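Local coordinates for binding domain (Hc) of Paraclostridial Mosquitocidal Protein 1 (Paraclostridium bifermentans, PDB 6HOX), which forms the receptor-binding part of a botulinum-like neurotoxin that targets Anopheles mosquitoes, and helps direct the toxin to host nerve cells, at residues 296-310 / 434-446. Sequence-based numbering, arbitrary orientation.
Sequences FNVSSFILIPYLYHK and NWYFVSEDEGWKE
E446, the C-terminal residue, reaches with its side chain toward the loop at L307–H309. Its CB lies 3.7 Å from CE1 of F296, and CG rests against CD2 of Y308. With CG set between the backbone N and carbonyl carbon (chi1 48°) and the chain extended beyond it, the carboxylate faces three successive backbone N-H groups. OE1 accepts from L307 N at 2.8 Å through its syn lone pair, nearly straight, while W444 NE1 reaches it on the anti side. OE2 takes Y308 N from above the carboxylate plane and H309 N nearly along its C-O axis, at 3.2 Å; it also accepts from a water that receives K310 N.

Between the two segments, L307 CD1 sits over the face of the W444 six-membered ring, 3.6 Å from its centroid, with V438 CG1 and, from strand 263-267, I266 also against the leucine. The W444 indole turns its edge toward the Y308 face, planes at 61°. Y308 OH donates to W444 O (2.7 Å) and accepts from D441 N (3.0 Å), tying both ends of the D441–W444 type I turn, while E440 CG lies over the other ring face from E446. Farther out, K310 NZ forms a salt bridge with E440 OE2 at 2.9 Å.

Both segments belong to the C-terminal, trefoil-type half of the receptor-binding region; D441 OD2 is hydrogen-bonded to N164 and salt-bridged to R220, and the K445 carbonyl accepts from R99, all three in the N-terminal half. Four protein N-H donors grip the E446 carboxylate, which would favour its ionised form and fix its rotation, closing the chain end onto the 306-310 loop.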
loop_
_atom_site.group_PDB
_atom_site.type_symbol
_atom_site.label_atom_id
_atom_site.label_comp_id
_atom_site.label_asym_id
_atom_site.label_seq_id
_atom_site.Cartn_x
_atom_site.Cartn_y
_atom_site.Cartn_z
ATOM N N PHE A 296 -5.869 18.724 -5.319
ATOM C CA PHE A 296 -7.176 19.198 -4.914
ATOM C C PHE A 296 -7.228 19.264 -3.389
ATOM O O PHE A 296 -6.334 18.766 -2.681
ATOM C CB PHE A 296 -8.303 18.331 -5.481
ATOM C CG PHE A 296 -8.280 16.875 -5.085
ATOM C CD1 PHE A 296 -7.517 15.957 -5.797
ATOM C CD2 PHE A 296 -9.045 16.413 -4.026
ATOM C CE1 PHE A 296 -7.512 14.612 -5.450
ATOM C CE2 PHE A 296 -9.023 15.072 -3.666
ATOM C CZ PHE A 296 -8.256 14.173 -4.373
ATOM N N ASN A 297 -8.289 19.908 -2.899
ATOM C CA ASN A 297 -8.495 20.145 -1.489
ATOM C C ASN A 297 -9.603 19.216 -0.994
ATOM O O ASN A 297 -10.675 19.151 -1.590
ATOM C CB ASN A 297 -8.843 21.612 -1.223
ATOM C CG ASN A 297 -7.614 22.481 -1.099
ATOM O OD1 ASN A 297 -6.852 22.358 -0.139
ATOM N ND2 ASN A 297 -7.412 23.357 -2.067
ATOM N N VAL A 298 -9.328 18.502 0.098
ATOM C CA VAL A 298 -10.365 17.752 0.789
ATOM C C VAL A 298 -10.907 18.640 1.915
ATOM O O VAL A 298 -12.112 18.704 2.132
ATOM C CB VAL A 298 -9.853 16.382 1.273
ATOM C CG1 VAL A 298 -10.658 15.838 2.447
ATOM C CG2 VAL A 298 -9.858 15.387 0.129
ATOM N N SER A 299 -9.991 19.316 2.609
ATOM C CA SER A 299 -10.275 20.522 3.375
ATOM C C SER A 299 -9.275 21.604 2.957
ATOM O O SER A 299 -8.382 21.349 2.148
ATOM C CB SER A 299 -10.206 20.255 4.854
ATOM O OG SER A 299 -8.908 19.815 5.221
ATOM N N SER A 300 -9.420 22.803 3.524
ATOM C CA SER A 300 -8.484 23.898 3.277
ATOM C C SER A 300 -7.071 23.532 3.762
ATOM O O SER A 300 -6.098 24.039 3.232
ATOM C CB SER A 300 -8.979 25.186 3.900
ATOM O OG SER A 300 -9.575 24.953 5.169
ATOM N N PHE A 301 -6.965 22.622 4.736
ATOM C CA PHE A 301 -5.695 22.282 5.358
ATOM C C PHE A 301 -5.054 21.020 4.754
ATOM O O PHE A 301 -3.928 20.706 5.118
ATOM C CB PHE A 301 -5.887 22.089 6.864
ATOM N N ILE A 302 -5.748 20.301 3.854
ATOM C CA ILE A 302 -5.247 19.021 3.261
ATOM C C ILE A 302 -5.311 19.098 1.728
ATOM O O ILE A 302 -6.406 19.117 1.144
ATOM C CB ILE A 302 -6.048 17.797 3.756
ATOM C CG1 ILE A 302 -6.023 17.652 5.277
ATOM C CG2 ILE A 302 -5.572 16.518 3.079
ATOM C CD1 ILE A 302 -6.945 16.567 5.793
ATOM N N LEU A 303 -4.128 19.085 1.104
ATOM C CA LEU A 303 -3.949 18.986 -0.337
ATOM C C LEU A 303 -3.691 17.523 -0.725
ATOM O O LEU A 303 -2.821 16.885 -0.184
ATOM C CB LEU A 303 -2.760 19.860 -0.751
ATOM C CG LEU A 303 -3.088 21.308 -1.105
ATOM C CD1 LEU A 303 -3.572 22.073 0.117
ATOM C CD2 LEU A 303 -1.871 21.991 -1.704
ATOM N N ILE A 304 -4.433 17.027 -1.715
ATOM C CA ILE A 304 -4.274 15.677 -2.209
ATOM C C ILE A 304 -3.832 15.748 -3.669
ATOM O O ILE A 304 -4.391 16.523 -4.445
ATOM C CB ILE A 304 -5.584 14.889 -2.021
ATOM C CG1 ILE A 304 -6.006 14.910 -0.548
ATOM C CG2 ILE A 304 -5.472 13.472 -2.587
ATOM C CD1 ILE A 304 -6.889 13.772 -0.134
ATOM N N PRO A 305 -2.820 14.949 -4.088
ATOM C CA PRO A 305 -2.399 14.919 -5.486
ATOM C C PRO A 305 -3.430 14.170 -6.322
ATOM O O PRO A 305 -3.991 13.162 -5.871
ATOM C CB PRO A 305 -1.082 14.138 -5.462
ATOM C CG PRO A 305 -1.284 13.189 -4.293
ATOM C CD PRO A 305 -2.037 14.015 -3.265
ATOM N N TYR A 306 -3.665 14.668 -7.530
ATOM C CA TYR A 306 -4.397 13.926 -8.523
ATOM C C TYR A 306 -3.529 12.754 -8.997
ATOM O O TYR A 306 -2.336 12.933 -9.228
ATOM C CB TYR A 306 -4.753 14.812 -9.723
ATOM C CG TYR A 306 -5.940 15.711 -9.519
ATOM C CD1 TYR A 306 -7.222 15.253 -9.746
ATOM C CD2 TYR A 306 -5.776 17.029 -9.108
ATOM C CE1 TYR A 306 -8.320 16.074 -9.549
ATOM C CE2 TYR A 306 -6.859 17.868 -8.922
ATOM C CZ TYR A 306 -8.137 17.386 -9.141
ATOM O OH TYR A 306 -9.218 18.194 -8.933
ATOM N N LEU A 307 -4.146 11.580 -9.171
ATOM C CA LEU A 307 -3.472 10.410 -9.750
ATOM C C LEU A 307 -4.055 10.058 -11.120
ATOM O O LEU A 307 -3.344 9.486 -11.943
ATOM C CB LEU A 307 -3.628 9.194 -8.828
ATOM C CG LEU A 307 -3.145 9.360 -7.388
ATOM C CD1 LEU A 307 -3.359 8.076 -6.621
ATOM C CD2 LEU A 307 -1.695 9.777 -7.330
ATOM N N TYR A 308 -5.354 10.316 -11.326
ATOM C CA TYR A 308 -6.062 9.869 -12.537
ATOM C C TYR A 308 -6.148 11.004 -13.584
ATOM O O TYR A 308 -6.159 10.730 -14.792
ATOM C CB TYR A 308 -7.475 9.374 -12.214
ATOM C CG TYR A 308 -7.667 8.388 -11.075
ATOM C CD1 TYR A 308 -6.690 7.485 -10.676
ATOM C CD2 TYR A 308 -8.889 8.327 -10.424
ATOM C CE1 TYR A 308 -6.910 6.588 -9.632
ATOM C CE2 TYR A 308 -9.131 7.429 -9.396
ATOM C CZ TYR A 308 -8.146 6.542 -9.005
ATOM O OH TYR A 308 -8.414 5.668 -7.992
ATOM N N HIS A 309 -6.275 12.259 -13.121
ATOM C CA HIS A 309 -6.372 13.490 -13.959
ATOM C C HIS A 309 -7.476 13.352 -15.015
ATOM O O HIS A 309 -7.257 13.623 -16.198
ATOM C CB HIS A 309 -5.026 13.822 -14.616
ATOM C CG HIS A 309 -3.885 13.882 -13.654
ATOM N ND1 HIS A 309 -3.628 14.992 -12.890
ATOM C CD2 HIS A 309 -2.968 12.950 -13.300
ATOM C CE1 HIS A 309 -2.575 14.762 -12.133
ATOM N NE2 HIS A 309 -2.157 13.508 -12.359
ATOM N N LYS A 310 -8.666 12.932 -14.582
ATOM C CA LYS A 310 -9.786 12.716 -15.498
ATOM C C LYS A 310 -10.162 14.049 -16.153
ATOM O O LYS A 310 -10.073 15.104 -15.540
ATOM C CB LYS A 310 -10.943 12.049 -14.754
ATOM C CG LYS A 310 -10.598 10.662 -14.232
ATOM C CD LYS A 310 -11.788 9.769 -13.979
ATOM C CE LYS A 310 -11.542 8.334 -14.396
ATOM N NZ LYS A 310 -12.728 7.487 -14.122
ATOM N N ASN A 434 12.624 6.868 -8.888
ATOM C CA ASN A 434 11.598 5.922 -8.445
ATOM C C ASN A 434 10.300 6.222 -9.185
ATOM O O ASN A 434 9.876 7.364 -9.242
ATOM C CB ASN A 434 11.363 6.000 -6.939
ATOM C CG ASN A 434 12.526 5.478 -6.127
ATOM O OD1 ASN A 434 13.198 4.535 -6.531
ATOM N ND2 ASN A 434 12.725 6.044 -4.950
ATOM N N TRP A 435 9.699 5.168 -9.742
ATOM C CA TRP A 435 8.530 5.236 -10.572
ATOM C C TRP A 435 7.420 4.367 -9.977
ATOM O O TRP A 435 7.690 3.260 -9.508
ATOM C CB TRP A 435 8.888 4.778 -11.986
ATOM C CG TRP A 435 9.787 5.752 -12.684
ATOM C CD1 TRP A 435 11.145 5.706 -12.756
ATOM C CD2 TRP A 435 9.390 6.961 -13.354
ATOM N NE1 TRP A 435 11.618 6.780 -13.458
ATOM C CE2 TRP A 435 10.570 7.574 -13.831
ATOM C CE3 TRP A 435 8.157 7.586 -13.598
ATOM C CZ2 TRP A 435 10.551 8.768 -14.553
ATOM C CZ3 TRP A 435 8.140 8.763 -14.318
ATOM C CH2 TRP A 435 9.322 9.351 -14.780
ATOM N N TYR A 436 6.191 4.896 -10.025
ATOM C CA TYR A 436 4.993 4.202 -9.615
ATOM C C TYR A 436 4.074 3.964 -10.813
ATOM O O TYR A 436 3.967 4.805 -11.734
ATOM C CB TYR A 436 4.176 5.009 -8.601
ATOM C CG TYR A 436 4.798 5.256 -7.257
ATOM C CD1 TYR A 436 4.774 4.306 -6.246
ATOM C CD2 TYR A 436 5.312 6.503 -6.950
ATOM C CE1 TYR A 436 5.273 4.574 -4.980
ATOM C CE2 TYR A 436 5.857 6.769 -5.705
ATOM C CZ TYR A 436 5.830 5.809 -4.711
ATOM O OH TYR A 436 6.367 6.112 -3.486
ATOM N N PHE A 437 3.335 2.851 -10.744
ATOM C CA PHE A 437 2.231 2.582 -11.635
ATOM C C PHE A 437 0.933 2.504 -10.816
ATOM O O PHE A 437 0.853 1.736 -9.864
ATOM C CB PHE A 437 2.519 1.301 -12.417
ATOM C CG PHE A 437 3.700 1.409 -13.338
ATOM C CD1 PHE A 437 3.568 1.971 -14.595
ATOM C CD2 PHE A 437 4.964 1.000 -12.922
ATOM C CE1 PHE A 437 4.675 2.095 -15.429
ATOM C CE2 PHE A 437 6.063 1.108 -13.764
ATOM C CZ PHE A 437 5.913 1.640 -15.023
ATOM N N VAL A 438 -0.076 3.300 -11.210
ATOM C CA VAL A 438 -1.357 3.432 -10.510
ATOM C C VAL A 438 -2.495 3.015 -11.447
ATOM O O VAL A 438 -2.571 3.504 -12.562
ATOM C CB VAL A 438 -1.629 4.883 -10.052
ATOM C CG1 VAL A 438 -2.822 4.942 -9.103
ATOM C CG2 VAL A 438 -0.429 5.541 -9.412
ATOM N N SER A 439 -3.427 2.224 -10.917
ATOM C CA SER A 439 -4.686 1.837 -11.537
ATOM C C SER A 439 -5.821 2.466 -10.722
ATOM O O SER A 439 -5.675 2.665 -9.506
ATOM C CB SER A 439 -4.819 0.330 -11.569
ATOM O OG SER A 439 -4.469 -0.231 -10.292
ATOM N N GLU A 440 -6.929 2.811 -11.391
ATOM C CA GLU A 440 -8.116 3.342 -10.731
ATOM C C GLU A 440 -8.652 2.298 -9.741
ATOM O O GLU A 440 -8.689 1.114 -10.036
ATOM C CB GLU A 440 -9.151 3.718 -11.793
ATOM C CG GLU A 440 -10.388 4.394 -11.237
ATOM C CD GLU A 440 -11.082 5.368 -12.183
ATOM O OE1 GLU A 440 -10.631 5.490 -13.357
ATOM O OE2 GLU A 440 -12.070 6.014 -11.740
ATOM N N ASP A 441 -9.062 2.759 -8.560
ATOM C CA ASP A 441 -9.620 1.917 -7.510
ATOM C C ASP A 441 -10.740 2.699 -6.816
ATOM O O ASP A 441 -10.653 3.895 -6.593
ATOM C CB ASP A 441 -8.543 1.489 -6.493
ATOM C CG ASP A 441 -9.064 0.609 -5.366
ATOM O OD1 ASP A 441 -9.284 -0.582 -5.619
ATOM O OD2 ASP A 441 -9.266 1.124 -4.251
ATOM N N GLU A 442 -11.790 1.985 -6.442
ATOM C CA GLU A 442 -12.958 2.552 -5.776
ATOM C C GLU A 442 -12.550 3.304 -4.503
ATOM O O GLU A 442 -13.228 4.240 -4.074
ATOM C CB GLU A 442 -13.923 1.400 -5.476
ATOM C CG GLU A 442 -15.215 1.841 -4.833
ATOM C CD GLU A 442 -16.136 0.701 -4.440
ATOM O OE1 GLU A 442 -15.910 -0.448 -4.896
ATOM O OE2 GLU A 442 -17.060 0.964 -3.662
ATOM N N GLY A 443 -11.446 2.895 -3.871
ATOM C CA GLY A 443 -11.005 3.500 -2.605
ATOM C C GLY A 443 -10.212 4.791 -2.769
ATOM O O GLY A 443 -9.713 5.336 -1.801
ATOM N N TRP A 444 -10.053 5.262 -3.997
ATOM C CA TRP A 444 -9.443 6.555 -4.270
ATOM C C TRP A 444 -10.281 7.292 -5.319
ATOM O O TRP A 444 -10.248 6.943 -6.501
ATOM C CB TRP A 444 -7.993 6.378 -4.720
ATOM C CG TRP A 444 -7.313 7.681 -4.988
ATOM C CD1 TRP A 444 -7.589 8.554 -5.999
ATOM C CD2 TRP A 444 -6.237 8.259 -4.233
ATOM N NE1 TRP A 444 -6.776 9.645 -5.909
ATOM C CE2 TRP A 444 -5.925 9.491 -4.844
ATOM C CE3 TRP A 444 -5.515 7.869 -3.103
ATOM C CZ2 TRP A 444 -4.897 10.310 -4.386
ATOM C CZ3 TRP A 444 -4.500 8.681 -2.640
ATOM C CH2 TRP A 444 -4.189 9.883 -3.281
ATOM N N LYS A 445 -11.055 8.270 -4.845
ATOM C CA LYS A 445 -11.982 9.044 -5.649
ATOM C C LYS A 445 -11.423 10.454 -5.792
ATOM O O LYS A 445 -10.895 11.021 -4.822
ATOM C CB LYS A 445 -13.355 9.160 -4.981
ATOM C CG LYS A 445 -14.047 7.841 -4.679
ATOM C CD LYS A 445 -14.587 7.139 -5.905
ATOM C CE LYS A 445 -15.746 6.216 -5.579
ATOM N NZ LYS A 445 -16.576 5.940 -6.777
ATOM N N GLU A 446 -11.561 11.016 -6.990
ATOM C CA GLU A 446 -11.146 12.396 -7.228
ATOM C C GLU A 446 -11.956 12.980 -8.389
ATOM O O GLU A 446 -12.858 12.344 -8.930
ATOM C CB GLU A 446 -9.639 12.449 -7.508
ATOM C CG GLU A 446 -9.169 11.425 -8.524
ATOM C CD GLU A 446 -7.748 11.630 -9.012
ATOM O OE1 GLU A 446 -6.805 11.453 -8.210
ATOM O OE2 GLU A 446 -7.580 11.972 -10.200
ATOM O OXT GLU A 446 -11.713 14.107 -8.791
HETATM O O HOH W 1 -9.262 12.919 -11.833
#